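Local atomic coordinates of bifunctional sugar-1-phosphate nucleotidylyltransferase/acetyltransferase (Sulfolobus tokodaii, PDB entry 5Z0A), a protein that catalyses nucleotidyl transfer to sugar 1-phosphates, with cobalt or manganese, and also acetylates amino-sugar phosphates, building UDP-GlcNAc and UDP-GalNAc as a homotrimer. Residues A3-A8 with L94-D99; A82-A87 with D166-L171. The protein carries 1 engineered substitution. All coordinates share one frame; numbering follows the deposited sequence.

Both contacts belong to the nucleotidylyltransferase half of the chain, their centres about 13 Å apart, but they differ in chemistry. Contact 1 pairs two parallel strands in the middle of the mixed sheet and is held by backbone hydrogen bonds, with mostly apolar side chains on both faces. Contact 2 joins helix 80-84 and the turn from I84 to A87 to helix 166-173, farther from the centre of the chain; it rests on van der Waals packing, mostly buried but with L85 at an exposed edge. The two meet directly: F4 CE1 lies 3.6 Å from A87 CA, and L6 CD2 packs 3.8 Å from I84 CG2, so the face of the sheet bearing F4 and L6 packs directly against segment 82-87.

Contact 1 of 2, residues A3-A8 with L94-D99; sequences AFILAA and LIINGD. Engineered in segment 94-99: N97 (natural residue Tyr).
I96 is held to strand 2-7 through both its N and its O: its N donates to F4 O, and its O accepts L6 N at 2.9 Å with an N-H...O angle of 171°. F4 N adds a 2.8 Å bond to L94 O, giving the alternating ladder of a parallel pair in which A3, F4, I5 and L6 stand beside L94, I95, I96 and N97. On the face of A3, I5, L94 and I96, packing is close. I96 has CG1 between its backbone N and carbonyl carbon (chi1 67°), and this branch runs alongside I5, CG1 to CG1 3.8 Å. From the other branch, I5 CG2 reaches G98 CA at 3.7 Å; an alanine at I5 would probably open a gap here and leave I96 CG1 and the G98 backbone without their apolar neighbour. G98 N bonds L6 O at 2.8 Å from 45° above the carbonyl plane. The face of F4, L6, I95 and N97 is looser toward the C-terminal end: L6 CD1 touches I95 CG2, but engineered N97, partly exposed at the GlcNAc-1-phosphate site, offers just OD1, 3.9 Å from L6 CD1 and without a polar partner. Strand 49-53 flanks 3-7 on its other edge, helix 33-43 packs on the I5 and I96 face, and helix 80-84 lies over L6 and I95.

Contact 2 of 2, residues A82-A87 with D166-L171; sequences AAILSA and DIFTYL
I84 O is approached by two groups: A87 N donates a 2.8 Å hydrogen bond to it, and the F168 ring brings its edge up to it, CE1 at 3.3 Å, with the oxygen in the ring plane. The first of these closes a type I turn from I84 to A87 at the C-terminal side of helix 80-84. A87 O also nears the ring, 3.4 Å from F168 CZ. With CG beside its backbone N (chi1 -67°), F168 sends its CE1-CZ edge across to the turn, while CG2 of its neighbour I167 lies above one ring face, offset toward the rim. Helix 80-84 lies in the beta-alpha-beta crossover between parallel strands 69-72 and 92-97 of the Rossmann-like GT-A sheet, and helix 166-173 follows strand 155-164. Between the helices the I84 side chain crosses that of I167 at about a right angle, its CD1 4.1 Å from I167 CG2. The same CD1 meets L171 CD1 unusually tightly, so the exact placing of these methyls is doubtful. L85, more exposed, adds CD2 at 4.3 Å from F168 CD1. L184 backs I84 and A187 backs L171, both from helix 184-194, and F89 meets the F168 ring with planes at about 45°.

Contact 1 of 2, residues A3-A8 with L94-D99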
ATOM      1  N   ALA A   3     -20.960  31.541  36.163  1.00 33.39           N
ATOM      2  CA  ALA A   3     -20.853  30.142  35.727  1.00 30.30           C
ATOM      3  C   ALA A   3     -19.451  29.635  36.026  1.00 28.12           C
ATOM      4  O   ALA A   3     -18.467  30.367  35.874  1.00 26.47           O
ATOM      5  CB  ALA A   3     -21.209  30.045  34.249  1.00 29.98           C
ATOM      6  N   PHE A   4     -19.393  28.376  36.441  1.00 26.19           N
ATOM      7  CA  PHE A   4     -18.179  27.666  36.641  1.00 27.60           C
ATOM      8  C   PHE A   4     -18.152  26.380  35.776  1.00 27.72           C
ATOM      9  O   PHE A   4     -19.064  25.554  35.824  1.00 24.66           O
ATOM     10  CB  PHE A   4     -18.059  27.296  38.109  1.00 32.05           C
ATOM     11  CG  PHE A   4     -17.966  28.506  39.006  1.00 33.69           C
ATOM     12  CD1 PHE A   4     -16.711  29.090  39.293  1.00 34.98           C
ATOM     13  CD2 PHE A   4     -19.122  29.129  39.472  1.00 31.61           C
ATOM     14  CE1 PHE A   4     -16.599  30.238  40.088  1.00 34.46           C
ATOM     15  CE2 PHE A   4     -19.012  30.277  40.264  1.00 35.52           C
ATOM     16  CZ  PHE A   4     -17.736  30.836  40.562  1.00 32.83           C
ATOM     17  N   ILE A   5     -17.050  26.203  35.032  1.00 28.13           N
ATOM     18  CA  ILE A   5     -16.739  24.958  34.321  1.00 26.48           C
ATOM     19  C   ILE A   5     -15.708  24.182  35.087  1.00 29.30           C
ATOM     20  O   ILE A   5     -14.576  24.661  35.294  1.00 27.58           O
ATOM     21  CB  ILE A   5     -16.174  25.248  32.924  1.00 26.61           C
ATOM     22  CG1 ILE A   5     -17.228  26.048  32.117  1.00 26.71           C
ATOM     23  CG2 ILE A   5     -15.804  23.950  32.224  1.00 27.39           C
ATOM     24  CD1 ILE A   5     -16.762  26.632  30.787  1.00 24.97           C
ATOM     25  N   LEU A   6     -16.074  22.980  35.492  1.00 25.81           N
ATOM     26  CA  LEU A   6     -15.176  22.134  36.256  1.00 28.26           C
ATOM     27  C   LEU A   6     -14.303  21.270  35.343  1.00 30.29           C
ATOM     28  O   LEU A   6     -14.751  20.234  34.844  1.00 29.28           O
ATOM     29  CB  LEU A   6     -15.998  21.224  37.148  1.00 26.02           C
ATOM     30  CG  LEU A   6     -17.072  21.901  38.018  1.00 28.02           C
ATOM     31  CD1 LEU A   6     -17.661  20.856  38.949  1.00 31.07           C
ATOM     32  CD2 LEU A   6     -16.509  23.083  38.789  1.00 27.19           C
ATOM     33  N   ALA A   7     -13.046  21.658  35.203  1.00 26.86           N
ATOM     34  CA  ALA A   7     -12.110  21.017  34.257  1.00 24.79           C
ATOM     35  C   ALA A   7     -10.804  20.665  34.928  1.00 27.92           C
ATOM     36  O   ALA A   7      -9.740  20.986  34.415  1.00 31.04           O
ATOM     37  CB  ALA A   7     -11.890  21.993  33.129  1.00 23.06           C
ATOM     38  N   ALA A   8     -10.883  20.080  36.108  1.00 33.15           N
ATOM     39  CA  ALA A   8      -9.699  19.891  36.963  1.00 36.79           C
ATOM     40  C   ALA A   8      -9.288  18.441  37.153  1.00 39.09           C
ATOM     41  O   ALA A   8      -8.456  18.158  37.997  1.00 37.34           O
ATOM     42  CB  ALA A   8      -9.943  20.542  38.336  1.00 40.42           C
ATOM     43  N   LEU A  94     -24.287  28.803  38.154  1.00 32.32           N
ATOM     44  CA  LEU A  94     -24.396  27.678  37.185  1.00 31.98           C
ATOM     45  C   LEU A  94     -23.074  26.898  37.206  1.00 26.75           C
ATOM     46  O   LEU A  94     -22.003  27.480  37.150  1.00 27.88           O
ATOM     47  CB  LEU A  94     -24.671  28.191  35.805  1.00 32.11           C
ATOM     48  CG  LEU A  94     -24.910  27.119  34.722  1.00 33.65           C
ATOM     49  CD1 LEU A  94     -26.285  26.468  34.855  1.00 29.83           C
ATOM     50  CD2 LEU A  94     -24.772  27.818  33.384  1.00 37.35           C
ATOM     51  N   ILE A  95     -23.156  25.580  37.350  1.00 25.76           N
ATOM     52  CA  ILE A  95     -22.005  24.754  37.404  1.00 27.77           C
ATOM     53  C   ILE A  95     -22.148  23.719  36.300  1.00 26.93           C
ATOM     54  O   ILE A  95     -23.158  23.037  36.222  1.00 25.27           O
ATOM     55  CB  ILE A  95     -21.917  24.064  38.754  1.00 31.67           C
ATOM     56  CG1 ILE A  95     -21.765  25.133  39.856  1.00 36.27           C
ATOM     57  CG2 ILE A  95     -20.740  23.093  38.796  1.00 32.48           C
ATOM     58  CD1 ILE A  95     -22.062  24.578  41.232  1.00 39.06           C
ATOM     59  N   ILE A  96     -21.134  23.582  35.452  1.00 28.32           N
ATOM     60  CA  ILE A  96     -21.136  22.489  34.458  1.00 28.88           C
ATOM     61  C   ILE A  96     -19.859  21.641  34.481  1.00 30.32           C
ATOM     62  O   ILE A  96     -18.748  22.179  34.607  1.00 29.15           O
ATOM     63  CB  ILE A  96     -21.411  23.023  33.037  1.00 36.20           C
ATOM     64  CG1 ILE A  96     -20.302  23.890  32.530  1.00 37.19           C
ATOM     65  CG2 ILE A  96     -22.700  23.857  32.972  1.00 38.90           C
ATOM     66  CD1 ILE A  96     -20.306  23.910  31.022  1.00 44.04           C
ATOM     67  N   ASN A  97     -19.995  20.328  34.345  1.00 28.70           N
ATOM     68  CA  ASN A  97     -18.807  19.482  34.188  1.00 32.93           C
ATOM     69  C   ASN A  97     -18.116  19.756  32.866  1.00 30.71           C
ATOM     70  O   ASN A  97     -18.782  19.873  31.823  1.00 26.36           O
ATOM     71  CB  ASN A  97     -19.141  18.011  34.211  1.00 34.20           C
ATOM     72  CG  ASN A  97     -19.473  17.521  35.575  1.00 40.83           C
ATOM     73  OD1 ASN A  97     -19.277  18.211  36.567  1.00 43.82           O
ATOM     74  ND2 ASN A  97     -19.991  16.297  35.644  1.00 47.27           N
ATOM     75  N   GLY A  98     -16.789  19.876  32.909  1.00 25.86           N
ATOM     76  CA  GLY A  98     -15.993  20.276  31.716  1.00 24.80           C
ATOM     77  C   GLY A  98     -15.764  19.153  30.724  1.00 24.47           C
ATOM     78  O   GLY A  98     -15.211  19.390  29.684  1.00 26.10           O
ATOM     79  N   ASP A  99     -16.199  17.953  31.027  1.00 24.27           N
ATOM     80  CA  ASP A  99     -16.165  16.849  30.070  1.00 31.98           C
ATOM     81  C   ASP A  99     -17.412  16.740  29.114  1.00 28.46           C
ATOM     82  O   ASP A  99     -17.437  15.873  28.289  1.00 28.75           O
ATOM     83  CB  ASP A  99     -15.858  15.519  30.770  1.00 32.29           C
ATOM     84  CG  ASP A  99     -16.896  15.115  31.726  1.00 42.42           C
ATOM     85  OD1 ASP A  99     -17.954  15.760  31.721  1.00 44.47           O
ATOM     86  OD2 ASP A  99     -16.650  14.161  32.511  1.00 51.95           O
TER

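Contact 2 of 2, residues A82-A87 with D166-L171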
ATOM      1  N   ALA A  82     -14.298  18.854  45.413  1.00 40.36           N
ATOM      2  CA  ALA A  82     -13.056  19.585  45.610  1.00 40.72           C
ATOM      3  C   ALA A  82     -12.940  20.747  44.630  1.00 40.21           C
ATOM      4  O   ALA A  82     -12.492  21.827  44.980  1.00 43.56           O
ATOM      5  CB  ALA A  82     -11.873  18.637  45.445  1.00 42.60           C
ATOM      6  N   ALA A  83     -13.332  20.504  43.385  1.00 38.56           N
ATOM      7  CA  ALA A  83     -13.299  21.569  42.371  1.00 40.20           C
ATOM      8  C   ALA A  83     -14.177  22.744  42.775  1.00 36.82           C
ATOM      9  O   ALA A  83     -13.698  23.873  42.743  1.00 33.00           O
ATOM     10  CB  ALA A  83     -13.704  21.040  40.981  1.00 36.03           C
ATOM     11  N   ILE A  84     -15.453  22.506  43.145  1.00 42.75           N
ATOM     12  CA  ILE A  84     -16.306  23.670  43.493  1.00 46.58           C
ATOM     13  C   ILE A  84     -15.887  24.370  44.800  1.00 43.18           C
ATOM     14  O   ILE A  84     -16.207  25.537  44.950  1.00 43.33           O
ATOM     15  CB  ILE A  84     -17.825  23.481  43.470  1.00 50.89           C
ATOM     16  CG1 ILE A  84     -18.299  22.464  44.482  1.00 55.97           C
ATOM     17  CG2 ILE A  84     -18.330  23.182  42.075  1.00 53.19           C
ATOM     18  CD1 ILE A  84     -19.690  22.884  44.933  1.00 64.74           C
ATOM     19  N   LEU A  85     -15.109  23.718  45.662  1.00 40.45           N
ATOM     20  CA  LEU A  85     -14.471  24.444  46.757  1.00 43.09           C
ATOM     21  C   LEU A  85     -13.660  25.653  46.323  1.00 43.87           C
ATOM     22  O   LEU A  85     -13.563  26.591  47.091  1.00 46.17           O
ATOM     23  CB  LEU A  85     -13.597  23.532  47.611  1.00 42.51           C
ATOM     24  CG  LEU A  85     -14.343  22.498  48.449  1.00 39.99           C
ATOM     25  CD1 LEU A  85     -13.317  21.739  49.266  1.00 40.92           C
ATOM     26  CD2 LEU A  85     -15.395  23.120  49.374  1.00 40.14           C
ATOM     27  N   SER A  86     -13.159  25.705  45.079  1.00 40.28           N
ATOM     28  CA  SER A  86     -12.493  26.927  44.599  1.00 40.08           C
ATOM     29  C   SER A  86     -13.393  27.894  43.826  1.00 44.03           C
ATOM     30  O   SER A  86     -12.896  28.849  43.232  1.00 45.08           O
ATOM     31  CB  SER A  86     -11.299  26.542  43.747  1.00 42.22           C
ATOM     32  OG  SER A  86     -10.489  25.625  44.444  1.00 45.73           O
ATOM     33  N   ALA A  87     -14.704  27.630  43.786  1.00 46.54           N
ATOM     34  CA  ALA A  87     -15.671  28.498  43.090  1.00 43.33           C
ATOM     35  C   ALA A  87     -16.113  29.551  44.083  1.00 48.83           C
ATOM     36  O   ALA A  87     -16.607  29.212  45.138  1.00 44.79           O
ATOM     37  CB  ALA A  87     -16.878  27.698  42.616  1.00 41.18           C
ATOM     38  N   ASP A 166     -25.737  27.518  49.761  1.00 44.18           N
ATOM     39  CA  ASP A 166     -25.972  26.420  50.726  1.00 49.01           C
ATOM     40  C   ASP A 166     -25.210  25.110  50.425  1.00 49.79           C
ATOM     41  O   ASP A 166     -25.022  24.272  51.326  1.00 47.69           O
ATOM     42  CB  ASP A 166     -27.476  26.105  50.864  1.00 52.45           C
ATOM     43  CG  ASP A 166     -28.283  27.300  51.385  1.00 57.84           C
ATOM     44  OD1 ASP A 166     -27.933  27.832  52.457  1.00 63.83           O
ATOM     45  OD2 ASP A 166     -29.224  27.749  50.709  1.00 58.55           O
ATOM     46  N   ILE A 167     -24.805  24.902  49.166  1.00 48.80           N
ATOM     47  CA  ILE A 167     -24.086  23.686  48.808  1.00 43.44           C
ATOM     48  C   ILE A 167     -22.777  23.555  49.596  1.00 41.59           C
ATOM     49  O   ILE A 167     -22.350  22.435  49.922  1.00 39.63           O
ATOM     50  CB  ILE A 167     -23.829  23.592  47.264  1.00 44.32           C
ATOM     51  CG1 ILE A 167     -23.353  22.186  46.872  1.00 43.45           C
ATOM     52  CG2 ILE A 167     -22.834  24.638  46.789  1.00 41.46           C
ATOM     53  CD1 ILE A 167     -24.452  21.157  46.879  1.00 43.23           C
ATOM     54  N   PHE A 168     -22.144  24.683  49.881  1.00 44.79           N
ATOM     55  CA  PHE A 168     -20.874  24.670  50.651  1.00 51.23           C
ATOM     56  C   PHE A 168     -21.060  24.106  52.050  1.00 48.26           C
ATOM     57  O   PHE A 168     -20.234  23.329  52.517  1.00 46.95           O
ATOM     58  CB  PHE A 168     -20.222  26.064  50.669  1.00 50.76           C
ATOM     59  CG  PHE A 168     -19.745  26.507  49.313  1.00 56.51           C
ATOM     60  CD1 PHE A 168     -18.691  25.829  48.691  1.00 56.46           C
ATOM     61  CD2 PHE A 168     -20.367  27.560  48.624  1.00 54.70           C
ATOM     62  CE1 PHE A 168     -18.253  26.198  47.432  1.00 50.06           C
ATOM     63  CE2 PHE A 168     -19.926  27.940  47.356  1.00 51.19           C
ATOM     64  CZ  PHE A 168     -18.866  27.252  46.765  1.00 55.19           C
ATOM     65  N   THR A 169     -22.187  24.453  52.678  1.00 54.13           N
ATOM     66  CA  THR A 169     -22.578  23.878  53.981  1.00 53.55           C
ATOM     67  C   THR A 169     -22.658  22.350  53.907  1.00 47.92           C
ATOM     68  O   THR A 169     -22.227  21.661  54.836  1.00 43.48           O
ATOM     69  CB  THR A 169     -23.952  24.437  54.472  1.00 58.30           C
ATOM     70  OG1 THR A 169     -23.898  25.865  54.566  1.00 53.34           O
ATOM     71  CG2 THR A 169     -24.363  23.848  55.846  1.00 63.84           C
ATOM     72  N   TYR A 170     -23.256  21.832  52.827  1.00 45.38           N
ATOM     73  CA  TYR A 170     -23.425  20.380  52.693  1.00 41.56           C
ATOM     74  C   TYR A 170     -22.110  19.741  52.320  1.00 47.86           C
ATOM     75  O   TYR A 170     -21.824  18.615  52.737  1.00 46.84           O
ATOM     76  CB  TYR A 170     -24.521  20.027  51.699  1.00 45.30           C
ATOM     77  CG  TYR A 170     -25.872  20.450  52.188  1.00 47.41           C
ATOM     78  CD1 TYR A 170     -26.490  21.599  51.682  1.00 50.97           C
ATOM     79  CD2 TYR A 170     -26.505  19.750  53.205  1.00 49.35           C
ATOM     80  CE1 TYR A 170     -27.734  22.028  52.152  1.00 55.60           C
ATOM     81  CE2 TYR A 170     -27.732  20.173  53.702  1.00 58.02           C
ATOM     82  CZ  TYR A 170     -28.349  21.318  53.178  1.00 57.01           C
ATOM     83  OH  TYR A 170     -29.583  21.717  53.653  1.00 59.14           O
ATOM     84  N   LEU A 171     -21.296  20.464  51.553  1.00 50.82           N
ATOM     85  CA  LEU A 171     -19.965  19.983  51.207  1.00 52.85           C
ATOM     86  C   LEU A 171     -19.071  19.795  52.444  1.00 51.46           C
ATOM     87  O   LEU A 171     -18.404  18.778  52.575  1.00 45.97           O
ATOM     88  CB  LEU A 171     -19.282  20.921  50.222  1.00 51.07           C
ATOM     89  CG  LEU A 171     -19.487  20.451  48.764  1.00 50.08           C
ATOM     90  CD1 LEU A 171     -18.993  21.504  47.825  1.00 52.02           C
ATOM     91  CD2 LEU A 171     -18.777  19.157  48.442  1.00 47.38           C
TER